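Local coordinates for protein MHC class I antigen (Ctenopharyngodon idella, PDB 5H5Z) that probably presents short peptides to T cells at the cell surface, holding them in a groove between two helices and pairing with beta-2-microglobulin, at residues H69-F72 with K73-Q77; I138-H141 with K142-L146. One frame throughout, in Å; residues are numbered along the deposited sequence.

Contact 1: H69-F72 with K73-Q77; sequences HQVF and KDSIQ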
ATOM      1  N   HIS A  69      16.596   7.331 -13.349  1.00 25.11           N
ATOM      2  CA  HIS A  69      17.524   6.250 -13.008  1.00 25.21           C
ATOM      3  C   HIS A  69      18.979   6.726 -12.986  1.00 28.00           C
ATOM      4  O   HIS A  69      19.707   6.471 -12.020  1.00 29.29           O
ATOM      5  CB  HIS A  69      17.340   5.075 -13.976  1.00 28.10           C
ATOM      6  CG  HIS A  69      18.477   4.100 -13.988  1.00 31.04           C
ATOM      7  ND1 HIS A  69      18.932   3.463 -12.853  1.00 33.37           N
ATOM      8  CD2 HIS A  69      19.241   3.640 -15.007  1.00 35.28           C
ATOM      9  CE1 HIS A  69      19.928   2.657 -13.171  1.00 35.67           C
ATOM     10  NE2 HIS A  69      20.137   2.748 -14.471  1.00 36.71           N
ATOM     11  N   GLN A  70      19.387   7.420 -14.048  1.00 29.05           N
ATOM     12  CA  GLN A  70      20.740   7.976 -14.148  1.00 27.69           C
ATOM     13  C   GLN A  70      21.033   8.904 -12.957  1.00 27.39           C
ATOM     14  O   GLN A  70      22.062   8.759 -12.291  1.00 31.13           O
ATOM     15  CB  GLN A  70      20.939   8.696 -15.497  1.00 31.91           C
ATOM     16  CG  GLN A  70      20.953   7.763 -16.714  1.00 32.55           C
ATOM     17  CD  GLN A  70      21.149   8.476 -18.053  1.00 33.13           C
ATOM     18  OE1 GLN A  70      21.739   7.919 -18.983  1.00 40.22           O
ATOM     19  NE2 GLN A  70      20.652   9.707 -18.160  1.00 34.40           N
ATOM     20  N   VAL A  71      20.108   9.824 -12.675  1.00 28.41           N
ATOM     21  CA  VAL A  71      20.245  10.788 -11.574  1.00 28.14           C
ATOM     22  C   VAL A  71      20.259  10.101 -10.204  1.00 30.98           C
ATOM     23  O   VAL A  71      21.019  10.496  -9.313  1.00 31.31           O
ATOM     24  CB  VAL A  71      19.151  11.879 -11.623  1.00 28.39           C
ATOM     25  CG1 VAL A  71      19.232  12.795 -10.408  1.00 30.12           C
ATOM     26  CG2 VAL A  71      19.266  12.703 -12.901  1.00 34.30           C
ATOM     27  N   PHE A  72      19.426   9.074 -10.044  1.00 27.85           N
ATOM     28  CA  PHE A  72      19.403   8.284  -8.810  1.00 28.89           C
ATOM     29  C   PHE A  72      20.707   7.540  -8.544  1.00 32.38           C
ATOM     30  O   PHE A  72      21.155   7.472  -7.392  1.00 31.59           O
ATOM     31  CB  PHE A  72      18.219   7.315  -8.798  1.00 30.71           C
ATOM     32  CG  PHE A  72      17.046   7.808  -8.004  1.00 28.13           C
ATOM     33  CD1 PHE A  72      16.550   9.098  -8.186  1.00 25.42           C
ATOM     34  CD2 PHE A  72      16.422   6.973  -7.075  1.00 28.51           C
ATOM     35  CE1 PHE A  72      15.467   9.550  -7.446  1.00 29.13           C
ATOM     36  CE2 PHE A  72      15.334   7.420  -6.337  1.00 25.91           C
ATOM     37  CZ  PHE A  72      14.863   8.709  -6.519  1.00 25.97           C
ATOM     38  N   LYS A  73      21.306   6.988  -9.601  1.00 30.61           N
ATOM     39  CA  LYS A  73      22.621   6.343  -9.508  1.00 36.24           C
ATOM     40  C   LYS A  73      23.666   7.322  -8.982  1.00 35.38           C
ATOM     41  O   LYS A  73      24.442   7.000  -8.082  1.00 35.23           O
ATOM     42  CB  LYS A  73      23.072   5.823 -10.874  1.00 39.85           C
ATOM     43  CG  LYS A  73      22.580   4.433 -11.248  1.00 46.69           C
ATOM     44  CD  LYS A  73      22.949   4.092 -12.691  1.00 50.74           C
ATOM     45  CE  LYS A  73      24.440   3.842 -12.883  1.00 55.50           C
ATOM     46  NZ  LYS A  73      24.882   2.548 -12.292  1.00 57.62           N
ATOM     47  N   ASP A  74      23.668   8.523  -9.556  1.00 34.20           N
ATOM     48  CA  ASP A  74      24.645   9.558  -9.213  1.00 36.37           C
ATOM     49  C   ASP A  74      24.421  10.058  -7.788  1.00 39.46           C
ATOM     50  O   ASP A  74      25.377  10.267  -7.031  1.00 40.39           O
ATOM     51  CB  ASP A  74      24.536  10.731 -10.193  1.00 35.90           C
ATOM     52  CG  ASP A  74      24.910  10.350 -11.625  1.00 42.01           C
ATOM     53  OD1 ASP A  74      25.412   9.228 -11.858  1.00 40.77           O
ATOM     54  OD2 ASP A  74      24.700  11.188 -12.527  1.00 47.84           O
ATOM     55  N   SER A  75      23.147  10.238  -7.439  1.00 34.12           N
ATOM     56  CA  SER A  75      22.746  10.762  -6.139  1.00 33.18           C
ATOM     57  C   SER A  75      23.119   9.832  -4.987  1.00 30.29           C
ATOM     58  O   SER A  75      23.728  10.273  -4.014  1.00 33.30           O
ATOM     59  CB  SER A  75      21.243  11.056  -6.113  1.00 29.87           C
ATOM     60  OG  SER A  75      20.933  12.165  -6.942  1.00 29.03           O
ATOM     61  N   ILE A  76      22.771   8.550  -5.106  1.00 30.65           N
ATOM     62  CA  ILE A  76      23.057   7.581  -4.040  1.00 32.41           C
ATOM     63  C   ILE A  76      24.566   7.432  -3.804  1.00 35.28           C
ATOM     64  O   ILE A  76      25.002   7.253  -2.668  1.00 37.74           O
ATOM     65  CB  ILE A  76      22.351   6.215  -4.258  1.00 33.64           C
ATOM     66  CG1 ILE A  76      22.320   5.406  -2.952  1.00 33.57           C
ATOM     67  CG2 ILE A  76      22.984   5.429  -5.403  1.00 34.26           C
ATOM     68  CD1 ILE A  76      21.334   4.255  -2.954  1.00 33.20           C
ATOM     69  N   GLN A  77      25.357   7.537  -4.871  1.00 34.91           N
ATOM     70  CA  GLN A  77      26.816   7.495  -4.757  1.00 37.92           C
ATOM     71  C   GLN A  77      27.323   8.617  -3.852  1.00 37.37           C
ATOM     72  O   GLN A  77      28.165   8.393  -2.986  1.00 39.88           O
ATOM     73  CB  GLN A  77      27.469   7.585  -6.140  1.00 46.94           C
ATOM     74  CG  GLN A  77      28.854   6.956  -6.217  1.00 59.60           C
ATOM     75  CD  GLN A  77      28.829   5.444  -6.070  1.00 73.71           C
ATOM     76  OE1 GLN A  77      27.774   4.807  -6.193  1.00 77.65           O
ATOM     77  NE2 GLN A  77      29.996   4.858  -5.809  1.00 94.09           N
TER

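Contact 2: I138-H141 with K142-L146; sequences ITKH and KWEAL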
ATOM      1  N   ILE A 138      24.482  20.289   2.447  1.00 27.35           N
ATOM      2  CA  ILE A 138      25.186  20.561   1.186  1.00 29.26           C
ATOM      3  C   ILE A 138      24.212  20.531   0.003  1.00 29.16           C
ATOM      4  O   ILE A 138      24.267  21.394  -0.878  1.00 27.92           O
ATOM      5  CB  ILE A 138      26.353  19.580   0.957  1.00 32.40           C
ATOM      6  CG1 ILE A 138      27.420  19.767   2.043  1.00 35.80           C
ATOM      7  CG2 ILE A 138      26.960  19.765  -0.432  1.00 32.88           C
ATOM      8  CD1 ILE A 138      28.411  18.629   2.136  1.00 41.65           C
ATOM      9  N   THR A 139      23.315  19.548   0.001  1.00 29.24           N
ATOM     10  CA  THR A 139      22.274  19.418  -1.030  1.00 27.39           C
ATOM     11  C   THR A 139      21.298  20.598  -0.988  1.00 27.95           C
ATOM     12  O   THR A 139      20.960  21.170  -2.030  1.00 27.41           O
ATOM     13  CB  THR A 139      21.531  18.071  -0.903  1.00 29.32           C
ATOM     14  OG1 THR A 139      22.445  17.003  -1.182  1.00 30.87           O
ATOM     15  CG2 THR A 139      20.336  17.985  -1.869  1.00 25.24           C
ATOM     16  N   LYS A 140      20.862  20.961   0.218  1.00 26.95           N
ATOM     17  CA  LYS A 140      20.014  22.135   0.430  1.00 27.12           C
ATOM     18  C   LYS A 140      20.574  23.386  -0.271  1.00 25.89           C
ATOM     19  O   LYS A 140      19.861  24.054  -1.027  1.00 26.28           O
ATOM     20  CB  LYS A 140      19.835  22.379   1.934  1.00 26.83           C
ATOM     21  CG  LYS A 140      19.212  23.714   2.316  1.00 30.08           C
ATOM     22  CD  LYS A 140      19.207  23.898   3.829  1.00 31.97           C
ATOM     23  CE  LYS A 140      18.644  25.254   4.235  1.00 33.60           C
ATOM     24  NZ  LYS A 140      17.219  25.429   3.825  1.00 34.29           N
ATOM     25  N   HIS A 141      21.848  23.692  -0.030  1.00 26.19           N
ATOM     26  CA  HIS A 141      22.475  24.877  -0.632  1.00 26.13           C
ATOM     27  C   HIS A 141      22.606  24.776  -2.153  1.00 27.59           C
ATOM     28  O   HIS A 141      22.344  25.746  -2.867  1.00 30.13           O
ATOM     29  CB  HIS A 141      23.842  25.165  -0.004  1.00 26.97           C
ATOM     30  CG  HIS A 141      23.781  25.520   1.450  1.00 30.51           C
ATOM     31  ND1 HIS A 141      22.834  26.376   1.972  1.00 31.03           N
ATOM     32  CD2 HIS A 141      24.564  25.148   2.490  1.00 31.60           C
ATOM     33  CE1 HIS A 141      23.029  26.506   3.271  1.00 31.20           C
ATOM     34  NE2 HIS A 141      24.075  25.774   3.611  1.00 31.91           N
ATOM     35  N   LYS A 142      23.007  23.601  -2.638  1.00 28.33           N
ATOM     36  CA  LYS A 142      23.126  23.358  -4.073  1.00 30.39           C
ATOM     37  C   LYS A 142      21.780  23.541  -4.762  1.00 31.35           C
ATOM     38  O   LYS A 142      21.686  24.221  -5.787  1.00 33.03           O
ATOM     39  CB  LYS A 142      23.661  21.948  -4.345  1.00 35.54           C
ATOM     40  CG  LYS A 142      23.812  21.626  -5.826  1.00 40.51           C
ATOM     41  CD  LYS A 142      23.981  20.135  -6.062  1.00 44.94           C
ATOM     42  CE  LYS A 142      23.890  19.815  -7.544  1.00 46.98           C
ATOM     43  NZ  LYS A 142      24.423  18.460  -7.843  1.00 46.91           N
ATOM     44  N   TRP A 143      20.741  22.939  -4.188  1.00 27.39           N
ATOM     45  CA  TRP A 143      19.409  22.986  -4.795  1.00 27.27           C
ATOM     46  C   TRP A 143      18.785  24.376  -4.756  1.00 28.56           C
ATOM     47  O   TRP A 143      18.094  24.778  -5.695  1.00 31.50           O
ATOM     48  CB  TRP A 143      18.507  21.933  -4.159  1.00 26.07           C
ATOM     49  CG  TRP A 143      18.767  20.565  -4.719  1.00 24.23           C
ATOM     50  CD1 TRP A 143      19.812  20.191  -5.524  1.00 28.53           C
ATOM     51  CD2 TRP A 143      17.988  19.388  -4.505  1.00 23.04           C
ATOM     52  NE1 TRP A 143      19.721  18.860  -5.833  1.00 28.79           N
ATOM     53  CE2 TRP A 143      18.610  18.339  -5.221  1.00 26.64           C
ATOM     54  CE3 TRP A 143      16.816  19.115  -3.789  1.00 25.48           C
ATOM     55  CZ2 TRP A 143      18.103  17.040  -5.241  1.00 24.93           C
ATOM     56  CZ3 TRP A 143      16.317  17.818  -3.798  1.00 25.08           C
ATOM     57  CH2 TRP A 143      16.961  16.797  -4.520  1.00 24.83           C
ATOM     58  N   GLU A 144      19.062  25.121  -3.691  1.00 30.66           N
ATOM     59  CA  GLU A 144      18.594  26.500  -3.595  1.00 32.15           C
ATOM     60  C   GLU A 144      19.295  27.429  -4.610  1.00 34.76           C
ATOM     61  O   GLU A 144      18.676  28.358  -5.131  1.00 37.09           O
ATOM     62  CB  GLU A 144      18.643  26.997  -2.141  1.00 31.63           C
ATOM     63  CG  GLU A 144      17.466  26.463  -1.330  1.00 33.44           C
ATOM     64  CD  GLU A 144      17.658  26.474   0.182  1.00 30.97           C
ATOM     65  OE1 GLU A 144      18.529  27.199   0.693  1.00 38.77           O
ATOM     66  OE2 GLU A 144      16.906  25.747   0.870  1.00 37.14           O
ATOM     67  N   ALA A 145      20.558  27.139  -4.927  1.00 34.59           N
ATOM     68  CA  ALA A 145      21.282  27.861  -5.984  1.00 37.65           C
ATOM     69  C   ALA A 145      20.762  27.514  -7.382  1.00 35.18           C
ATOM     70  O   ALA A 145      20.773  28.357  -8.280  1.00 36.11           O
ATOM     71  CB  ALA A 145      22.779  27.588  -5.895  1.00 36.22           C
ATOM     72  N   LEU A 146      20.300  26.276  -7.560  1.00 31.63           N
ATOM     73  CA  LEU A 146      19.822  25.802  -8.863  1.00 28.63           C
ATOM     74  C   LEU A 146      18.315  25.993  -9.081  1.00 29.91           C
ATOM     75  O   LEU A 146      17.778  25.567 -10.110  1.00 30.31           O
ATOM     76  CB  LEU A 146      20.226  24.337  -9.089  1.00 27.53           C
ATOM     77  CG  LEU A 146      21.726  24.049  -9.239  1.00 30.17           C
ATOM     78  CD1 LEU A 146      21.993  22.557  -9.140  1.00 32.81           C
ATOM     79  CD2 LEU A 146      22.302  24.613 -10.534  1.00 32.94           C
TER
HETATM   80  O   HOH W   1      20.909  28.097   0.983  1.00 34.64           O

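Contact 1: H69-F72 with K73-Q77
The carbonyl oxygen of Val71 is gripped twice by Ser75, one turn further along the helix. Ser75 N donates to Val71 O at 2.8 Å, while the hydroxyl, Ser75 OG, donates to the same Val71 O at 2.9 Å. The two donors come from opposite faces of the carbonyl plane, the hydroxyl standing 40° out of it. A first torsion of -70° swings OG back beside its own backbone N, which brings it within range of the preceding turn. Ser75 OG also forms a hydrogen bond with the backbone of the bound peptide. This turn belongs to helix 55-82, the alpha 1 wall of the class I peptide groove, and Val71 and Asp74 likewise pack on the peptide. On another side of the helix the aliphatic part of Lys73 meets the His69 ring obliquely, with Lys73 CD 3.4 Å from His69 CE1. Beyond CG the chain bends at its last two torsions, and the ammonium group ends in a salt bridge with Glu20. Backbone bonds run i to i+4 beneath these side chains: Lys73 N to His69 O at 2.9 Å, and Ile76 N to Phe72 O at 3.0 Å with an N-H...O angle of 170°. The Phe72 ring turns down into the platform, where Trp92 and Phe21 each meet it edge-to-face.

Contact 2: I138-H141 with K142-L146
Thr139 and Trp143 point the same way from helix 134-145, the first helical segment of the alpha 2 wall of the class I groove, and both reach the bound peptide. Their contact is a CH-pi interaction: Thr139 CG2 sits over one face of the indole, 3.9 Å from the centroid of the five-membered ring and 15° off its normal. The methyl takes this place because CG2 lies anti to the Thr139 backbone N, which leaves OG1 to bond the peptide backbone. Trp143 NE1 also hydrogen-bonds to the peptide backbone, and Lys142 NZ forms a salt bridge there, probably with the terminal carboxylate.

The charged pair is Lys140 and Glu144. Lys140 runs extended to CE and then turns at its last torsion, 62°, placing NZ 3.0 Å from Glu144 OE2 on the syn lone pair of that oxygen. Trp129 in strand 128-131 ties both ends down, its O accepting from Lys140 NZ and its N donating to Glu144 OE2.

Among the main-chain bonds, Trp143 N to Thr139 O is the shortest, at 2.8 Å. A water joins Glu144 to His141: it donates to Glu144 OE1 at 2.6 Å and lies in the plane of the His141 ring, 2.8 Å from His141 ND1.

Contact 1 comes first along the chain, within helix 55-82, and contact 2 follows within helix 134-145; both belong to the alpha 1 and alpha 2 region. Their centres lie about 17 Å apart and their nearest atoms about 6 Å apart, without touching. The two helices rest on the same eight-stranded antiparallel sheet, and the bound peptide is held by residues of both. Arg82, at the end of the helix that carries contact 1, bonds to Thr139 of contact 2, a direct tie between the two walls. Together 69-77 and 138-146 hold the peptide backbone from two helices, consistent with binding that does not depend solely on peptide side chains.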